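Long-range contact in lectin (Colocasia esculenta, PDB 5T1X), which probably binds mannose-containing glycans as a GNA-related plant lectin: residues F4-D18 against L21-D33. Numbering follows the deposited sequence.
Sequences FTDNLLFSGQVLYGD and LTAKNHQLVMQGD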
loop_
_atom_site.group_PDB
_atom_site.type_symbol
_atom_site.label_atom_id
_atom_site.label_comp_id
_atom_site.label_asym_id
_atom_site.label_seq_id
_atom_site.Cartn_x
_atom_site.Cartn_y
_atom_site.Cartn_z
ATOM N N PHE B 4 -11.116 7.848 -1.366
ATOM C CA PHE B 4 -10.255 7.646 -0.221
ATOM C C PHE B 4 -10.419 6.252 0.391
ATOM O O PHE B 4 -11.532 5.733 0.487
ATOM C CB PHE B 4 -10.541 8.724 0.839
ATOM C CG PHE B 4 -9.598 8.693 2.011
ATOM C CD1 PHE B 4 -8.245 8.983 1.846
ATOM C CD2 PHE B 4 -10.059 8.386 3.286
ATOM C CE1 PHE B 4 -7.370 8.943 2.933
ATOM C CE2 PHE B 4 -9.183 8.357 4.373
ATOM C CZ PHE B 4 -7.845 8.635 4.188
ATOM N N THR B 5 -9.294 5.672 0.839
ATOM C CA THR B 5 -9.260 4.415 1.611
ATOM C C THR B 5 -8.526 4.760 2.911
ATOM O O THR B 5 -7.492 5.425 2.860
ATOM C CB THR B 5 -8.627 3.279 0.816
ATOM O OG1 THR B 5 -9.255 3.187 -0.467
ATOM C CG2 THR B 5 -8.729 1.938 1.542
ATOM N N ASP B 6 -9.070 4.357 4.054
ATOM C CA ASP B 6 -8.578 4.784 5.368
ATOM C C ASP B 6 -7.092 4.557 5.633
ATOM O O ASP B 6 -6.490 5.430 6.246
ATOM C CB ASP B 6 -9.388 4.159 6.504
ATOM C CG ASP B 6 -10.715 4.851 6.785
ATOM O OD1 ASP B 6 -10.801 6.086 6.581
ATOM O OD2 ASP B 6 -11.649 4.171 7.265
ATOM N N ASN B 7 -6.493 3.460 5.165
ATOM C CA ASN B 7 -5.078 3.170 5.444
ATOM C C ASN B 7 -4.129 3.443 4.260
ATOM O O ASN B 7 -2.954 3.084 4.351
ATOM C CB ASN B 7 -4.934 1.702 5.877
ATOM C CG ASN B 7 -5.366 0.709 4.813
ATOM O OD1 ASN B 7 -6.193 1.008 3.933
ATOM N ND2 ASN B 7 -4.828 -0.503 4.867
ATOM N N LEU B 8 -4.626 4.057 3.162
ATOM C CA LEU B 8 -3.794 4.297 1.976
ATOM C C LEU B 8 -3.790 5.738 1.529
ATOM O O LEU B 8 -4.789 6.439 1.682
ATOM C CB LEU B 8 -4.323 3.467 0.781
ATOM C CG LEU B 8 -4.668 1.990 0.991
ATOM C CD1 LEU B 8 -5.360 1.437 -0.239
ATOM C CD2 LEU B 8 -3.428 1.159 1.316
ATOM N N LEU B 9 -2.697 6.144 0.876
ATOM C CA LEU B 9 -2.569 7.436 0.222
ATOM C C LEU B 9 -1.842 7.209 -1.096
ATOM O O LEU B 9 -0.651 6.915 -1.093
ATOM C CB LEU B 9 -1.864 8.492 1.107
ATOM C CG LEU B 9 -2.055 9.943 0.637
ATOM C CD1 LEU B 9 -3.446 10.437 0.955
ATOM C CD2 LEU B 9 -1.031 10.863 1.264
ATOM N N PHE B 10 -2.580 7.252 -2.213
ATOM C CA PHE B 10 -1.987 7.048 -3.528
ATOM C C PHE B 10 -1.404 8.354 -4.036
ATOM O O PHE B 10 -1.826 9.435 -3.587
ATOM C CB PHE B 10 -3.034 6.515 -4.524
ATOM C CG PHE B 10 -3.520 5.127 -4.210
ATOM C CD1 PHE B 10 -2.792 4.011 -4.608
ATOM C CD2 PHE B 10 -4.708 4.930 -3.507
ATOM C CE1 PHE B 10 -3.241 2.718 -4.310
ATOM C CE2 PHE B 10 -5.153 3.637 -3.207
ATOM C CZ PHE B 10 -4.415 2.540 -3.607
ATOM N N SER B 11 -0.440 8.266 -4.972
ATOM C CA SER B 11 0.132 9.441 -5.638
ATOM C C SER B 11 -0.987 10.378 -6.111
ATOM O O SER B 11 -1.945 9.920 -6.747
ATOM C CB SER B 11 0.960 9.009 -6.851
ATOM O OG SER B 11 2.123 8.298 -6.460
ATOM N N GLY B 12 -0.867 11.656 -5.783
ATOM C CA GLY B 12 -1.859 12.643 -6.195
ATOM C C GLY B 12 -2.889 12.962 -5.130
ATOM O O GLY B 12 -3.446 14.055 -5.145
ATOM N N GLN B 13 -3.148 12.041 -4.173
ATOM C CA GLN B 13 -4.119 12.360 -3.121
ATOM C C GLN B 13 -3.511 13.379 -2.147
ATOM O O GLN B 13 -2.289 13.449 -2.001
ATOM C CB GLN B 13 -4.581 11.102 -2.372
ATOM C CG GLN B 13 -5.344 10.134 -3.270
ATOM C CD GLN B 13 -5.969 9.017 -2.481
ATOM O OE1 GLN B 13 -5.285 8.137 -1.947
ATOM N NE2 GLN B 13 -7.292 9.003 -2.441
ATOM N N VAL B 14 -4.348 14.213 -1.538
ATOM C CA VAL B 14 -3.837 15.199 -0.580
ATOM C C VAL B 14 -4.546 15.055 0.766
ATOM O O VAL B 14 -5.749 14.755 0.811
ATOM C CB VAL B 14 -3.919 16.668 -1.094
ATOM C CG1 VAL B 14 -3.263 16.832 -2.468
ATOM C CG2 VAL B 14 -5.343 17.198 -1.102
ATOM N N LEU B 15 -3.791 15.269 1.855
ATOM C CA LEU B 15 -4.302 15.330 3.229
ATOM C C LEU B 15 -3.946 16.698 3.805
ATOM O O LEU B 15 -2.843 17.192 3.589
ATOM C CB LEU B 15 -3.739 14.216 4.134
ATOM C CG LEU B 15 -4.107 12.756 3.834
ATOM C CD1 LEU B 15 -3.441 11.834 4.854
ATOM C CD2 LEU B 15 -5.610 12.531 3.820
ATOM N N TYR B 16 -4.862 17.306 4.550
ATOM C CA TYR B 16 -4.646 18.622 5.173
ATOM C C TYR B 16 -5.678 18.805 6.261
ATOM O O TYR B 16 -6.645 18.038 6.321
ATOM C CB TYR B 16 -4.764 19.758 4.115
ATOM C CG TYR B 16 -6.131 19.846 3.465
ATOM C CD1 TYR B 16 -7.119 20.682 3.982
ATOM C CD2 TYR B 16 -6.450 19.064 2.357
ATOM C CE1 TYR B 16 -8.394 20.731 3.414
ATOM C CE2 TYR B 16 -7.724 19.094 1.791
ATOM C CZ TYR B 16 -8.692 19.932 2.324
ATOM O OH TYR B 16 -9.947 19.974 1.775
ATOM N N GLY B 17 -5.503 19.842 7.078
ATOM C CA GLY B 17 -6.486 20.219 8.098
ATOM C C GLY B 17 -6.968 19.092 8.987
ATOM O O GLY B 17 -8.175 18.929 9.200
ATOM N N ASP B 18 -6.019 18.303 9.500
ATOM C CA ASP B 18 -6.207 17.177 10.421
ATOM C C ASP B 18 -6.796 15.929 9.712
ATOM O O ASP B 18 -7.230 14.991 10.385
ATOM C CB ASP B 18 -7.018 17.581 11.681
ATOM C CG ASP B 18 -6.492 18.862 12.323
ATOM O OD1 ASP B 18 -5.286 18.918 12.642
ATOM O OD2 ASP B 18 -7.268 19.827 12.432
ATOM N N LEU B 21 -4.741 9.100 7.843
ATOM C CA LEU B 21 -4.813 7.672 7.579
ATOM C C LEU B 21 -5.021 6.993 8.913
ATOM O O LEU B 21 -4.513 7.473 9.937
ATOM C CB LEU B 21 -3.549 7.116 6.885
ATOM C CG LEU B 21 -3.076 7.797 5.603
ATOM C CD1 LEU B 21 -1.947 7.019 4.991
ATOM C CD2 LEU B 21 -4.220 7.956 4.594
ATOM N N THR B 22 -5.798 5.906 8.927
ATOM C CA THR B 22 -6.063 5.142 10.144
ATOM C C THR B 22 -5.934 3.658 9.839
ATOM O O THR B 22 -6.310 3.214 8.754
ATOM C CB THR B 22 -7.455 5.458 10.739
ATOM O OG1 THR B 22 -8.467 5.162 9.771
ATOM C CG2 THR B 22 -7.602 6.914 11.187
ATOM N N ALA B 23 -5.377 2.901 10.790
ATOM C CA ALA B 23 -5.246 1.438 10.708
ATOM C C ALA B 23 -5.168 0.904 12.112
ATOM O O ALA B 23 -4.243 1.266 12.839
ATOM C CB ALA B 23 -4.017 1.031 9.904
ATOM N N LYS B 24 -6.156 0.081 12.523
ATOM C CA LYS B 24 -6.223 -0.444 13.889
ATOM C C LYS B 24 -6.222 0.767 14.845
ATOM O O LYS B 24 -7.041 1.670 14.641
ATOM C CB LYS B 24 -5.097 -1.469 14.167
ATOM C CG LYS B 24 -5.288 -2.785 13.387
ATOM C CD LYS B 24 -4.005 -3.612 13.243
ATOM C CE LYS B 24 -3.465 -4.148 14.545
ATOM N NZ LYS B 24 -2.119 -4.761 14.377
ATOM N N ASN B 25 -5.273 0.835 15.797
ATOM C CA ASN B 25 -5.130 1.953 16.734
ATOM C C ASN B 25 -4.121 3.013 16.225
ATOM O O ASN B 25 -3.908 4.022 16.905
ATOM C CB ASN B 25 -4.725 1.449 18.131
ATOM C CG ASN B 25 -3.656 0.369 18.219
ATOM O OD1 ASN B 25 -3.083 -0.106 17.224
ATOM N ND2 ASN B 25 -3.394 -0.077 19.442
ATOM N N HIS B 26 -3.516 2.802 15.037
ATOM C CA HIS B 26 -2.542 3.748 14.467
ATOM C C HIS B 26 -3.213 4.841 13.640
ATOM O O HIS B 26 -4.218 4.588 12.978
ATOM C CB HIS B 26 -1.520 3.028 13.559
ATOM C CG HIS B 26 -0.995 1.737 14.111
ATOM N ND1 HIS B 26 -0.271 1.697 15.288
ATOM C CD2 HIS B 26 -1.101 0.479 13.619
ATOM C CE1 HIS B 26 0.028 0.423 15.490
ATOM N NE2 HIS B 26 -0.442 -0.349 14.510
ATOM N N GLN B 27 -2.623 6.050 13.639
ATOM C CA GLN B 27 -3.087 7.177 12.822
ATOM C C GLN B 27 -1.896 7.931 12.252
ATOM O O GLN B 27 -0.879 8.039 12.929
ATOM C CB GLN B 27 -3.948 8.175 13.628
ATOM C CG GLN B 27 -5.157 7.597 14.341
ATOM C CD GLN B 27 -5.811 8.672 15.171
ATOM O OE1 GLN B 27 -6.516 9.539 14.655
ATOM N NE2 GLN B 27 -5.540 8.674 16.468
ATOM N N LEU B 28 -2.026 8.464 11.038
ATOM C CA LEU B 28 -1.017 9.336 10.429
ATOM C C LEU B 28 -1.767 10.596 10.072
ATOM O O LEU B 28 -2.581 10.573 9.155
ATOM C CB LEU B 28 -0.284 8.698 9.220
ATOM C CG LEU B 28 0.783 9.594 8.552
ATOM C CD1 LEU B 28 1.998 9.822 9.479
ATOM C CD2 LEU B 28 1.250 9.013 7.229
ATOM N N VAL B 29 -1.546 11.682 10.836
ATOM C CA VAL B 29 -2.332 12.911 10.702
ATOM C C VAL B 29 -1.529 14.075 10.107
ATOM O O VAL B 29 -0.494 14.430 10.649
ATOM C CB VAL B 29 -2.928 13.346 12.089
ATOM C CG1 VAL B 29 -3.966 14.450 11.911
ATOM C CG2 VAL B 29 -3.538 12.162 12.849
ATOM N N MET B 30 -2.065 14.724 9.048
ATOM C CA MET B 30 -1.501 15.982 8.541
ATOM C C MET B 30 -2.231 17.073 9.289
ATOM O O MET B 30 -3.325 17.486 8.891
ATOM C CB MET B 30 -1.656 16.126 7.008
ATOM C CG MET B 30 -1.097 17.443 6.466
ATOM S SD MET B 30 0.705 17.535 6.632
ATOM C CE MET B 30 0.870 18.749 7.948
ATOM N N GLN B 31 -1.670 17.479 10.438
ATOM C CA GLN B 31 -2.350 18.420 11.312
ATOM C C GLN B 31 -2.398 19.851 10.794
ATOM O O GLN B 31 -1.572 20.261 9.976
ATOM C CB GLN B 31 -1.729 18.401 12.706
ATOM C CG GLN B 31 -1.682 17.003 13.299
ATOM C CD GLN B 31 -1.164 16.956 14.697
ATOM O OE1 GLN B 31 -1.376 15.966 15.388
ATOM N NE2 GLN B 31 -0.449 17.997 15.144
ATOM N N GLY B 32 -3.357 20.601 11.338
ATOM C CA GLY B 32 -3.575 22.014 11.039
ATOM C C GLY B 32 -2.455 22.925 11.498
ATOM O O GLY B 32 -2.439 24.096 11.117
ATOM N N ASP B 33 -1.506 22.405 12.322
ATOM C CA ASP B 33 -0.355 23.184 12.796
ATOM C C ASP B 33 0.908 22.928 11.941
ATOM O O ASP B 33 2.006 23.283 12.362
ATOM C CB ASP B 33 -0.056 22.880 14.271
ATOM C CG ASP B 33 0.465 21.480 14.516
ATOM O OD1 ASP B 33 0.214 20.598 13.678
ATOM O OD2 ASP B 33 1.102 21.265 15.556
HETATM O O HOH W 1 -8.759 7.733 7.963
HETATM O O HOH W 2 -2.922 21.177 7.523
#
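Leu21 pushes its isobutyl group in among Phe4, Leu9 and Leu15. Its CD2 does most of the touching: it meets the edge of the Phe4 ring, near the ring plane, 3.7 Å from CE1, and lies 4.0 Å from Leu15 CD1, the two leucine side chains crossing at about a right angle. The same methyl also sits 3.3 Å from Leu8 O. CD1 faces Leu9 CB. Further along, Leu15 CB packs on Met30 CB, and a chi1 of 179° swings CG of Met30 away from its own amide nitrogen and against Leu15 O before the chain bends away; Leu58 of strand 57-60 also packs on Met30 and Leu9. In this beta-prism II fold of the GNA-related lectins, strands 8-10, 14-16 and 19-23 belong to three different antiparallel sheets; Leu9, Leu15, Leu21 and Met30 are buried between these sheets, with Phe4 at the outer edge. At one margin Thr22 N donates to Asp6 O (2.8 Å) from above the carbonyl plane, and a water joins Asp6 OD1 to Thr22 OG1. The opposite end closes through Asp18: its N donates a bent hydrogen bond (138° at the hydrogen) to Met30 O, 2.9 Å, while OD1 takes Gly32 N at 2.9 Å from above the carboxylate plane. A second water links Gly17 N to Gln31 O.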